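Local coordinates for protein sialyltransferase 0160 (Photobacterium damselae, PDB 4R84) that transfers sialic acid from CMP-sialic acid to glycan acceptors, probably galactosides, as a sialyltransferase of the GT-B structural group, at residues 119-128 / 148-156; 205-216 / 274-284. All coordinates share one frame; numbering follows the deposited sequence.

Contact 1: 119-128 / 148-156; sequences TLEVYIDHAS and NQRFVSWKR. With CSF (cytidine-5'-monophosphate-3-fluoro-N-acetyl-neuraminic acid), chain E.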
loop_
_atom_site.group_PDB
_atom_site.type_symbol
_atom_site.label_atom_id
_atom_site.label_comp_id
_atom_site.label_asym_id
_atom_site.label_seq_id
_atom_site.Cartn_x
_atom_site.Cartn_y
_atom_site.Cartn_z
ATOM N N THR A 119 -14.883 -9.256 8.758
ATOM C CA THR A 119 -14.255 -8.092 8.121
ATOM C C THR A 119 -14.038 -8.396 6.659
ATOM O O THR A 119 -13.509 -9.475 6.311
ATOM C CB THR A 119 -12.908 -7.732 8.789
ATOM O OG1 THR A 119 -13.132 -7.393 10.162
ATOM C CG2 THR A 119 -12.239 -6.532 8.076
ATOM N N LEU A 120 -14.468 -7.460 5.808
ATOM C CA LEU A 120 -14.190 -7.518 4.382
ATOM C C LEU A 120 -13.154 -6.444 4.082
ATOM O O LEU A 120 -13.384 -5.275 4.391
ATOM C CB LEU A 120 -15.457 -7.293 3.552
ATOM C CG LEU A 120 -15.247 -7.189 2.043
ATOM C CD1 LEU A 120 -14.828 -8.545 1.467
ATOM C CD2 LEU A 120 -16.488 -6.650 1.359
ATOM N N GLU A 121 -12.025 -6.848 3.502
ATOM C CA GLU A 121 -10.984 -5.904 3.105
ATOM C C GLU A 121 -11.140 -5.599 1.622
ATOM O O GLU A 121 -11.190 -6.518 0.807
ATOM C CB GLU A 121 -9.590 -6.471 3.390
ATOM C CG GLU A 121 -9.363 -6.911 4.837
ATOM C CD GLU A 121 -8.066 -7.676 5.003
ATOM O OE1 GLU A 121 -7.181 -7.579 4.108
ATOM O OE2 GLU A 121 -7.929 -8.378 6.030
ATOM N N VAL A 122 -11.198 -4.309 1.273
ATOM C CA VAL A 122 -11.455 -3.921 -0.125
ATOM C C VAL A 122 -10.288 -3.092 -0.623
ATOM O O VAL A 122 -9.951 -2.092 -0.005
ATOM C CB VAL A 122 -12.766 -3.130 -0.244
ATOM C CG1 VAL A 122 -13.049 -2.701 -1.705
ATOM C CG2 VAL A 122 -13.928 -3.997 0.271
ATOM N N TYR A 123 -9.682 -3.530 -1.732
ATOM C CA TYR A 123 -8.463 -2.926 -2.271
ATOM C C TYR A 123 -8.716 -2.401 -3.671
ATOM O O TYR A 123 -9.185 -3.140 -4.518
ATOM C CB TYR A 123 -7.330 -3.964 -2.299
ATOM C CG TYR A 123 -6.937 -4.456 -0.934
ATOM C CD1 TYR A 123 -7.643 -5.498 -0.304
ATOM C CD2 TYR A 123 -5.885 -3.885 -0.269
ATOM C CE1 TYR A 123 -7.272 -5.941 0.966
ATOM C CE2 TYR A 123 -5.502 -4.309 0.982
ATOM C CZ TYR A 123 -6.217 -5.332 1.603
ATOM O OH TYR A 123 -5.824 -5.749 2.850
ATOM N N ILE A 124 -8.415 -1.119 -3.906
ATOM C CA ILE A 124 -8.661 -0.513 -5.213
ATOM C C ILE A 124 -7.506 0.392 -5.594
ATOM O O ILE A 124 -7.188 1.314 -4.844
ATOM C CB ILE A 124 -9.948 0.317 -5.228
ATOM C CG1 ILE A 124 -11.125 -0.493 -4.687
ATOM C CG2 ILE A 124 -10.252 0.810 -6.664
ATOM C CD1 ILE A 124 -12.263 0.370 -4.209
ATOM N N ASP A 125 -6.875 0.134 -6.735
ATOM C CA ASP A 125 -5.785 1.009 -7.191
ATOM C C ASP A 125 -5.505 0.808 -8.662
ATOM O O ASP A 125 -5.613 -0.298 -9.177
ATOM C CB ASP A 125 -4.503 0.757 -6.408
ATOM C CG ASP A 125 -3.369 1.682 -6.838
ATOM O OD1 ASP A 125 -3.626 2.884 -7.046
ATOM O OD2 ASP A 125 -2.228 1.201 -6.954
ATOM N N HIS A 126 -5.105 1.889 -9.323
ATOM C CA HIS A 126 -4.782 1.822 -10.733
ATOM C C HIS A 126 -3.300 2.126 -10.968
ATOM O O HIS A 126 -2.838 2.105 -12.099
ATOM C CB HIS A 126 -5.639 2.811 -11.524
ATOM C CG HIS A 126 -5.290 4.246 -11.269
ATOM N ND1 HIS A 126 -5.591 4.890 -10.086
ATOM C CD2 HIS A 126 -4.654 5.158 -12.045
ATOM C CE1 HIS A 126 -5.162 6.138 -10.148
ATOM N NE2 HIS A 126 -4.586 6.325 -11.323
ATOM N N ALA A 127 -2.567 2.402 -9.900
ATOM C CA ALA A 127 -1.153 2.756 -10.015
ATOM C C ALA A 127 -0.261 1.591 -9.563
ATOM O O ALA A 127 -0.619 0.422 -9.740
ATOM C CB ALA A 127 -0.859 4.006 -9.208
ATOM N N SER A 128 0.918 1.899 -9.029
ATOM C CA SER A 128 1.832 0.846 -8.601
ATOM C C SER A 128 2.049 0.843 -7.107
ATOM O O SER A 128 1.847 -0.173 -6.445
ATOM C CB SER A 128 3.191 0.981 -9.294
ATOM O OG SER A 128 3.109 0.562 -10.637
ATOM N N ASN A 148 -10.566 -13.356 7.134
ATOM C CA ASN A 148 -10.994 -12.202 6.337
ATOM C C ASN A 148 -11.018 -12.476 4.840
ATOM O O ASN A 148 -10.065 -13.029 4.294
ATOM C CB ASN A 148 -10.085 -10.993 6.588
ATOM C CG ASN A 148 -10.254 -10.418 7.981
ATOM O OD1 ASN A 148 -10.876 -11.036 8.849
ATOM N ND2 ASN A 148 -9.708 -9.242 8.202
ATOM N N GLN A 149 -12.111 -12.077 4.192
ATOM C CA GLN A 149 -12.208 -12.090 2.741
ATOM C C GLN A 149 -11.661 -10.765 2.193
ATOM O O GLN A 149 -11.784 -9.723 2.834
ATOM C CB GLN A 149 -13.661 -12.289 2.310
ATOM C CG GLN A 149 -13.863 -12.375 0.814
ATOM C CD GLN A 149 -13.140 -13.548 0.201
ATOM O OE1 GLN A 149 -13.081 -14.640 0.790
ATOM N NE2 GLN A 149 -12.562 -13.330 -0.984
ATOM N N ARG A 150 -11.049 -10.830 1.015
ATOM C CA ARG A 150 -10.450 -9.658 0.385
ATOM C C ARG A 150 -10.975 -9.529 -1.025
ATOM O O ARG A 150 -10.983 -10.505 -1.772
ATOM C CB ARG A 150 -8.920 -9.761 0.360
ATOM C CG ARG A 150 -8.315 -10.014 1.742
ATOM C CD ARG A 150 -6.767 -9.995 1.827
ATOM N NE ARG A 150 -6.500 -9.984 3.259
ATOM C CZ ARG A 150 -6.445 -11.065 4.035
ATOM N NH1 ARG A 150 -6.447 -12.290 3.517
ATOM N NH2 ARG A 150 -6.315 -10.908 5.336
ATOM N N PHE A 151 -11.433 -8.327 -1.375
ATOM C CA PHE A 151 -11.831 -8.035 -2.747
ATOM C C PHE A 151 -10.777 -7.112 -3.313
ATOM O O PHE A 151 -10.515 -6.080 -2.712
ATOM C CB PHE A 151 -13.194 -7.358 -2.810
ATOM C CG PHE A 151 -14.356 -8.262 -2.465
ATOM C CD1 PHE A 151 -14.169 -9.610 -2.215
ATOM C CD2 PHE A 151 -15.643 -7.756 -2.465
ATOM C CE1 PHE A 151 -15.251 -10.440 -1.921
ATOM C CE2 PHE A 151 -16.746 -8.593 -2.158
ATOM C CZ PHE A 151 -16.535 -9.927 -1.902
ATOM N N VAL A 152 -10.209 -7.453 -4.468
ATOM C CA VAL A 152 -9.053 -6.709 -4.989
ATOM C C VAL A 152 -9.241 -6.283 -6.442
ATOM O O VAL A 152 -9.469 -7.115 -7.325
ATOM C CB VAL A 152 -7.751 -7.533 -4.879
ATOM C CG1 VAL A 152 -6.568 -6.732 -5.472
ATOM C CG2 VAL A 152 -7.420 -7.902 -3.411
ATOM N N SER A 153 -9.106 -4.977 -6.679
ATOM C CA SER A 153 -9.146 -4.411 -8.028
ATOM C C SER A 153 -7.920 -3.572 -8.263
ATOM O O SER A 153 -7.899 -2.400 -7.891
ATOM C CB SER A 153 -10.398 -3.554 -8.219
ATOM O OG SER A 153 -11.546 -4.386 -8.261
ATOM N N TRP A 154 -6.910 -4.187 -8.876
ATOM C CA TRP A 154 -5.630 -3.550 -9.155
ATOM C C TRP A 154 -5.372 -3.558 -10.648
ATOM O O TRP A 154 -5.517 -4.586 -11.296
ATOM C CB TRP A 154 -4.488 -4.287 -8.476
ATOM C CG TRP A 154 -4.391 -4.160 -7.002
ATOM C CD1 TRP A 154 -4.878 -3.158 -6.217
ATOM C CD2 TRP A 154 -3.748 -5.090 -6.132
ATOM N NE1 TRP A 154 -4.571 -3.423 -4.890
ATOM C CE2 TRP A 154 -3.879 -4.602 -4.819
ATOM C CE3 TRP A 154 -3.091 -6.314 -6.337
ATOM C CZ2 TRP A 154 -3.360 -5.279 -3.711
ATOM C CZ3 TRP A 154 -2.570 -6.986 -5.235
ATOM C CH2 TRP A 154 -2.712 -6.467 -3.938
ATOM N N LYS A 155 -4.947 -2.431 -11.196
ATOM C CA LYS A 155 -4.730 -2.376 -12.637
ATOM C C LYS A 155 -3.364 -2.917 -13.044
ATOM O O LYS A 155 -3.229 -3.514 -14.114
ATOM C CB LYS A 155 -4.899 -0.932 -13.129
ATOM C CG LYS A 155 -5.043 -0.823 -14.647
ATOM C CD LYS A 155 -5.696 0.501 -15.034
ATOM C CE LYS A 155 -5.669 0.720 -16.545
ATOM N NZ LYS A 155 -4.254 0.923 -17.031
ATOM N N ARG A 156 -2.357 -2.723 -12.194
ATOM C CA ARG A 156 -0.974 -3.018 -12.588
ATOM C C ARG A 156 -0.433 -4.295 -11.943
ATOM O O ARG A 156 0.344 -5.025 -12.548
ATOM C CB ARG A 156 -0.060 -1.836 -12.269
ATOM C CG ARG A 156 -0.348 -0.557 -13.073
ATOM C CD ARG A 156 0.917 0.292 -13.211
ATOM N NE ARG A 156 1.970 -0.477 -13.867
ATOM C CZ ARG A 156 3.256 -0.140 -13.871
ATOM N NH1 ARG A 156 3.653 0.956 -13.236
ATOM N NH2 ARG A 156 4.142 -0.910 -14.498
HETATM C C5A CSF E . 3.314 11.425 -17.008
HETATM C C4A CSF E . 2.420 10.392 -16.335
HETATM C C2A CSF E . 3.967 8.583 -17.197
HETATM O O6A CSF E . 4.762 9.647 -17.751
HETATM C C6A CSF E . 4.735 10.876 -17.034
HETATM C C3A CSF E . 2.504 9.041 -17.056
HETATM O O4A CSF E . 1.071 10.876 -16.339
HETATM N N5A CSF E . 3.282 12.658 -16.254
HETATM C C7A CSF E . 5.645 11.845 -17.763
HETATM C C8A CSF E . 7.067 11.314 -17.783
HETATM C C9A CSF E . 8.019 12.373 -18.326
HETATM O O9A CSF E . 9.338 11.829 -18.281
HETATM O O8A CSF E . 7.443 11.013 -16.439
HETATM O O7A CSF E . 5.198 11.989 -19.113
HETATM C C1A CSF E . 4.037 7.390 -18.128
HETATM O OBA CSF E . 3.498 6.323 -17.773
HETATM O OAA CSF E . 4.616 7.500 -19.235
HETATM O O1A CSF E . 4.401 8.164 -15.901
HETATM O O2A CSF E . 5.984 8.441 -13.999
HETATM N N1 CSF E . 8.274 3.035 -14.847
HETATM C C2 CSF E . 9.258 2.050 -14.673
HETATM N N3 CSF E . 10.463 2.190 -15.271
HETATM C C4 CSF E . 10.707 3.284 -16.023
HETATM C C5 CSF E . 9.731 4.263 -16.213
HETATM C C6 CSF E . 8.488 4.111 -15.608
HETATM C "C3'" CSF E . 6.314 4.543 -12.775
HETATM C "C2'" CSF E . 6.959 3.183 -12.750
HETATM C "C1'" CSF E . 6.964 2.809 -14.215
HETATM O "O4'" CSF E . 5.962 3.600 -14.859
HETATM C "C4'" CSF E . 5.286 4.375 -13.870
HETATM P PA CSF E . 5.905 7.856 -15.387
HETATM O "O5'" CSF E . 5.947 6.291 -15.121
HETATM C "C5'" CSF E . 4.836 5.685 -14.478
HETATM O "O3'" CSF E . 5.765 4.886 -11.509
HETATM O "O2'" CSF E . 6.109 2.240 -12.084
HETATM N N4 CSF E . 11.914 3.427 -16.623
HETATM O O2 CSF E . 9.001 1.043 -13.961
HETATM O O3A CSF E . 6.956 8.165 -16.419
HETATM C C10 CSF E . 3.019 13.846 -16.807
HETATM O O10 CSF E . 2.694 13.971 -17.979
HETATM C C11 CSF E . 3.171 15.029 -15.891
HETATM F F3A CSF E . 1.959 9.139 -18.315
HETATM O O HOH W 1 -13.362 -11.684 9.366
HETATM O O HOH W 2 -14.857 -11.736 5.770
HETATM O O HOH W 3 -10.139 -8.120 10.946
HETATM O O HOH W 4 -2.262 -1.493 -9.670
#
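Glu121 OE1 is gripped by two donors that come from opposite faces of its carboxylate: Arg150 NE across the contact at 2.6 Å, and the hydroxyl of Tyr123, next but one on the same strand. The Arg150 bond, a salt bridge, is bent, 142° at the hydrogen, and tilted well out of the carboxylate plane. Asn148 ND2 takes the anti lone pair of Glu121 OE2 at 2.9 Å, and Arg150 NH2 adds a weak bond to the same oxygen. With CG beside the backbone N (chi1 -54°) and an extended chain to NE, Arg150 runs alongside Glu121. On the other side of the sheet Leu120 CD1 sits over the centre of the Phe151 ring, 3.8 Å from its centroid, a CH-pi contact. The backbones pair in parallel from Leu120-Gln149 to Asp125-Trp154, the two strands of a Rossmann-type beta-alpha-beta unit whose crossover is helix 129-144. Beyond their C-terminal ends, remote from Glu121, Arg156 NH1 donates to ribose O2' of the donor analogue CSF at 3.0 Å, and Ser128 OG, hydrogen-bonded to Ser432, lies beside that guanidinium. Donors on both oxygens hold the buried Glu121 carboxylate in place and probably keep it ionised.

Contact 2: 205-216 / 274-284; sequences TAHVFNNLPPII and APKGMGNRYNW
Trp284 lies against Val208, Leu212, Pro213 and Ile216, so that a loop leading into strand 290-294 packs on the two short helices that follow strand 197-204 in the first of the two Rossmann-like domains of this GT-B enzyme. The apolar contacts come first. Val208 CG2 stands over one face of the indole, a CH-pi contact 3.8 Å from the centroid of the five-membered ring and displaced toward the rim. Ile216 CD1 reaches the far edge of the six-membered ring, 3.6 Å from Trp284 CZ3, and Leu212 CB approaches CH2. Ile230 of strand 225-233 and Leu267 of helix 252-267 also touch the Trp284 side chain, which is buried among them. Farther along the loop, Phe209 CZ meets Ala274 CB at 3.4 Å.

Flat polar groups laid against their neighbours make the second set. Phe209 has CG anti to its backbone N (chi1 -170°), which swings the ring toward Asn280; ring and side-chain amide are almost parallel, 5° apart, with Asn280 CB 3.6 Å from Phe209 CG. The guanidinium of Arg281 is laid flat against the backbone of Ala206, whose CA is centred over one face.

The clear polar links between the segments run through water. One molecule donates to Ala206 O and Asn280 OD1 and accepts from Phe209 N, joining the start of helix 208-211 to the loop. A second donates to Ala206 O at 2.8 Å and accepts from Arg281 NH2, lying in the guanidinium plane. Arg281 O, by contrast, is buried without a partner in the model. Within the loop, the indole is fixed by its own N-H: Trp284 NE1 donates to Asn280 O at 2.9 Å, approaching from above the carbonyl plane rather than along a lone pair.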
loop_
_atom_site.group_PDB
_atom_site.type_symbol
_atom_site.label_atom_id
_atom_site.label_comp_id
_atom_site.label_asym_id
_atom_site.label_seq_id
_atom_site.Cartn_x
_atom_site.Cartn_y
_atom_site.Cartn_z
ATOM N N THR A 205 -4.578 7.718 -2.655
ATOM C CA THR A 205 -4.996 8.981 -2.039
ATOM C C THR A 205 -5.585 9.965 -3.062
ATOM O O THR A 205 -6.635 10.556 -2.818
ATOM C CB THR A 205 -3.826 9.665 -1.316
ATOM O OG1 THR A 205 -3.320 8.782 -0.316
ATOM C CG2 THR A 205 -4.287 10.959 -0.663
ATOM N N ALA A 206 -4.899 10.144 -4.186
ATOM C CA ALA A 206 -5.344 11.135 -5.174
ATOM C C ALA A 206 -6.740 10.797 -5.701
ATOM O O ALA A 206 -7.517 11.686 -6.051
ATOM C CB ALA A 206 -4.326 11.249 -6.334
ATOM N N HIS A 207 -7.086 9.514 -5.710
ATOM C CA HIS A 207 -8.340 9.123 -6.339
ATOM C C HIS A 207 -9.334 8.511 -5.382
ATOM O O HIS A 207 -10.249 7.826 -5.810
ATOM C CB HIS A 207 -8.043 8.166 -7.482
ATOM C CG HIS A 207 -7.196 8.793 -8.543
ATOM N ND1 HIS A 207 -5.825 8.663 -8.569
ATOM C CD2 HIS A 207 -7.517 9.613 -9.569
ATOM C CE1 HIS A 207 -5.341 9.347 -9.590
ATOM N NE2 HIS A 207 -6.347 9.932 -10.212
ATOM N N VAL A 208 -9.175 8.799 -4.094
ATOM C CA VAL A 208 -10.073 8.252 -3.088
ATOM C C VAL A 208 -11.539 8.617 -3.359
ATOM O O VAL A 208 -12.433 7.780 -3.176
ATOM C CB VAL A 208 -9.665 8.703 -1.657
ATOM C CG1 VAL A 208 -9.613 10.221 -1.555
ATOM C CG2 VAL A 208 -10.624 8.128 -0.618
ATOM N N PHE A 209 -11.793 9.839 -3.830
ATOM C CA PHE A 209 -13.175 10.259 -4.035
ATOM C C PHE A 209 -13.814 9.590 -5.250
ATOM O O PHE A 209 -15.039 9.496 -5.346
ATOM C CB PHE A 209 -13.278 11.783 -4.185
ATOM C CG PHE A 209 -14.691 12.271 -4.158
ATOM C CD1 PHE A 209 -15.404 12.279 -2.972
ATOM C CD2 PHE A 209 -15.320 12.696 -5.319
ATOM C CE1 PHE A 209 -16.715 12.702 -2.938
ATOM C CE2 PHE A 209 -16.634 13.126 -5.291
ATOM C CZ PHE A 209 -17.331 13.124 -4.095
ATOM N N ASN A 210 -12.995 9.133 -6.188
ATOM C CA ASN A 210 -13.543 8.391 -7.320
ATOM C C ASN A 210 -13.811 6.931 -6.959
ATOM O O ASN A 210 -14.595 6.263 -7.628
ATOM C CB ASN A 210 -12.603 8.464 -8.521
ATOM C CG ASN A 210 -12.660 9.800 -9.225
ATOM O OD1 ASN A 210 -13.652 10.529 -9.125
ATOM N ND2 ASN A 210 -11.604 10.125 -9.956
ATOM N N ASN A 211 -13.154 6.436 -5.911
ATOM C CA ASN A 211 -13.233 5.005 -5.605
ATOM C C ASN A 211 -14.144 4.600 -4.453
ATOM O O ASN A 211 -14.781 3.548 -4.524
ATOM C CB ASN A 211 -11.832 4.448 -5.314
ATOM C CG ASN A 211 -10.962 4.357 -6.561
ATOM O OD1 ASN A 211 -11.462 4.263 -7.689
ATOM N ND2 ASN A 211 -9.644 4.384 -6.358
ATOM N N LEU A 212 -14.203 5.396 -3.386
ATOM C CA LEU A 212 -14.945 4.951 -2.196
ATOM C C LEU A 212 -16.432 5.344 -2.160
ATOM O O LEU A 212 -17.263 4.526 -1.750
ATOM C CB LEU A 212 -14.259 5.456 -0.919
ATOM C CG LEU A 212 -12.804 4.983 -0.742
ATOM C CD1 LEU A 212 -12.294 5.285 0.669
ATOM C CD2 LEU A 212 -12.662 3.491 -1.030
ATOM N N PRO A 213 -16.785 6.577 -2.579
ATOM C CA PRO A 213 -18.222 6.887 -2.506
ATOM C C PRO A 213 -19.169 5.905 -3.226
ATOM O O PRO A 213 -20.275 5.729 -2.718
ATOM C CB PRO A 213 -18.309 8.284 -3.131
ATOM C CG PRO A 213 -16.984 8.896 -2.830
ATOM C CD PRO A 213 -15.995 7.763 -2.971
ATOM N N PRO A 214 -18.774 5.304 -4.373
ATOM C CA PRO A 214 -19.701 4.352 -4.999
ATOM C C PRO A 214 -20.011 3.129 -4.160
ATOM O O PRO A 214 -21.031 2.479 -4.400
ATOM C CB PRO A 214 -18.967 3.936 -6.270
ATOM C CG PRO A 214 -18.097 5.095 -6.588
ATOM C CD PRO A 214 -17.638 5.598 -5.265
ATOM N N ILE A 215 -19.135 2.807 -3.206
ATOM C CA ILE A 215 -19.370 1.686 -2.319
ATOM C C ILE A 215 -20.059 2.165 -1.038
ATOM O O ILE A 215 -21.009 1.533 -0.538
ATOM C CB ILE A 215 -18.056 0.968 -1.947
ATOM C CG1 ILE A 215 -17.355 0.453 -3.209
ATOM C CG2 ILE A 215 -18.351 -0.181 -0.964
ATOM C CD1 ILE A 215 -15.891 0.013 -2.969
ATOM N N ILE A 216 -19.574 3.281 -0.495
ATOM C CA ILE A 216 -20.111 3.803 0.764
ATOM C C ILE A 216 -21.573 4.251 0.650
ATOM O O ILE A 216 -22.372 3.964 1.536
ATOM C CB ILE A 216 -19.267 4.967 1.279
ATOM C CG1 ILE A 216 -17.900 4.438 1.724
ATOM C CG2 ILE A 216 -19.982 5.681 2.437
ATOM C CD1 ILE A 216 -16.941 5.505 2.168
ATOM N N ALA A 274 -20.796 17.665 -4.259
ATOM C CA ALA A 274 -19.591 17.021 -3.758
ATOM C C ALA A 274 -18.503 18.053 -3.509
ATOM O O ALA A 274 -18.459 19.083 -4.189
ATOM C CB ALA A 274 -19.112 15.969 -4.741
ATOM N N PRO A 275 -17.618 17.788 -2.535
ATOM C CA PRO A 275 -16.483 18.695 -2.355
ATOM C C PRO A 275 -15.594 18.648 -3.577
ATOM O O PRO A 275 -15.446 17.596 -4.186
ATOM C CB PRO A 275 -15.744 18.123 -1.132
ATOM C CG PRO A 275 -16.696 17.214 -0.500
ATOM C CD PRO A 275 -17.567 16.666 -1.589
ATOM N N LYS A 276 -15.042 19.791 -3.956
ATOM C CA LYS A 276 -14.113 19.834 -5.064
ATOM C C LYS A 276 -12.705 19.978 -4.492
ATOM O O LYS A 276 -12.513 20.536 -3.402
ATOM C CB LYS A 276 -14.441 20.974 -6.031
ATOM C CG LYS A 276 -13.586 20.933 -7.303
ATOM C CD LYS A 276 -13.851 22.101 -8.240
ATOM C CE LYS A 276 -12.995 21.983 -9.507
ATOM N NZ LYS A 276 -13.398 20.856 -10.401
ATOM N N GLY A 277 -11.730 19.447 -5.216
ATOM C CA GLY A 277 -10.342 19.599 -4.839
ATOM C C GLY A 277 -9.983 18.888 -3.554
ATOM O O GLY A 277 -10.495 17.795 -3.284
ATOM N N MET A 278 -9.129 19.527 -2.756
ATOM C CA MET A 278 -8.540 18.905 -1.579
ATOM C C MET A 278 -9.600 18.451 -0.593
ATOM O O MET A 278 -9.372 17.524 0.186
ATOM C CB MET A 278 -7.550 19.855 -0.910
ATOM C CG MET A 278 -6.312 20.092 -1.771
ATOM S SD MET A 278 -5.500 18.543 -2.211
ATOM C CE MET A 278 -4.034 19.117 -3.068
ATOM N N GLY A 279 -10.763 19.093 -0.651
ATOM C CA GLY A 279 -11.855 18.763 0.241
ATOM C C GLY A 279 -12.409 17.368 0.060
ATOM O O GLY A 279 -13.074 16.847 0.961
ATOM N N ASN A 280 -12.154 16.740 -1.082
ATOM C CA ASN A 280 -12.640 15.367 -1.235
ATOM C C ASN A 280 -11.520 14.374 -1.012
ATOM O O ASN A 280 -11.709 13.173 -1.187
ATOM C CB ASN A 280 -13.306 15.154 -2.609
ATOM C CG ASN A 280 -12.334 15.216 -3.781
ATOM O OD1 ASN A 280 -11.173 14.825 -3.688
ATOM N ND2 ASN A 280 -12.836 15.672 -4.918
ATOM N N ARG A 281 -10.355 14.890 -0.624
ATOM C CA ARG A 281 -9.153 14.074 -0.502
ATOM C C ARG A 281 -8.676 13.973 0.950
ATOM O O ARG A 281 -8.365 12.887 1.435
ATOM C CB ARG A 281 -8.032 14.669 -1.382
ATOM C CG ARG A 281 -6.729 13.876 -1.381
ATOM C CD ARG A 281 -5.681 14.467 -2.342
ATOM N NE ARG A 281 -6.158 14.516 -3.724
ATOM C CZ ARG A 281 -5.381 14.748 -4.783
ATOM N NH1 ARG A 281 -4.075 14.958 -4.639
ATOM N NH2 ARG A 281 -5.909 14.765 -5.999
ATOM N N TYR A 282 -8.613 15.110 1.634
ATOM C CA TYR A 282 -7.988 15.154 2.949
ATOM C C TYR A 282 -8.977 15.441 4.076
ATOM O O TYR A 282 -8.604 15.969 5.122
ATOM C CB TYR A 282 -6.854 16.188 2.972
ATOM C CG TYR A 282 -5.649 15.752 2.175
ATOM C CD1 TYR A 282 -4.934 14.613 2.527
ATOM C CD2 TYR A 282 -5.223 16.483 1.078
ATOM C CE1 TYR A 282 -3.831 14.209 1.797
ATOM C CE2 TYR A 282 -4.120 16.090 0.338
ATOM C CZ TYR A 282 -3.425 14.965 0.698
ATOM O OH TYR A 282 -2.333 14.580 -0.039
ATOM N N ASN A 283 -10.237 15.075 3.865
ATOM C CA ASN A 283 -11.250 15.165 4.921
ATOM C C ASN A 283 -11.763 13.811 5.407
ATOM O O ASN A 283 -12.681 13.755 6.227
ATOM C CB ASN A 283 -12.444 15.982 4.445
ATOM C CG ASN A 283 -12.281 17.453 4.709
ATOM O OD1 ASN A 283 -11.586 17.858 5.646
ATOM N ND2 ASN A 283 -12.922 18.270 3.883
ATOM N N TRP A 284 -11.209 12.723 4.889
ATOM C CA TRP A 284 -11.745 11.406 5.236
ATOM C C TRP A 284 -11.533 11.079 6.709
ATOM O O TRP A 284 -12.363 10.396 7.311
ATOM C CB TRP A 284 -11.141 10.332 4.341
ATOM C CG TRP A 284 -11.703 10.455 2.947
ATOM C CD1 TRP A 284 -11.220 11.229 1.930
ATOM C CD2 TRP A 284 -12.870 9.808 2.439
ATOM N NE1 TRP A 284 -12.022 11.100 0.820
ATOM C CE2 TRP A 284 -13.049 10.234 1.113
ATOM C CE3 TRP A 284 -13.801 8.909 2.987
ATOM C CZ2 TRP A 284 -14.103 9.783 0.312
ATOM C CZ3 TRP A 284 -14.848 8.463 2.196
ATOM C CH2 TRP A 284 -14.989 8.899 0.870
HETATM O O HOH W 5 -10.100 12.071 -4.654
HETATM O O HOH W 6 -8.293 13.937 -7.578
#

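How the contacts relate
Both contacts are largely buried in the same Rossmann-like domain, yet contact 1 belongs to the central sheet and contact 2 to the layer flanking it. Their centres are about 17 Å apart, and they touch directly: Ile215 CD1 of 205-216 packs against Ile124 CD1 at 3.9 Å, and the rings of His126 and His207 meet edge-to-face. Strand 197-204, which pairs with the strand of 119-128, leads straight into 205-216, tying the two together. Chemically they diverge. Direct backbone hydrogen bonds and a buried salt bridge join the strands of contact 1, whereas contact 2 relies on indole and phenyl packing, and waters make its clear polar links. Of the two, only contact 1 contributes to the CSF pocket, through Ser128 and Arg156.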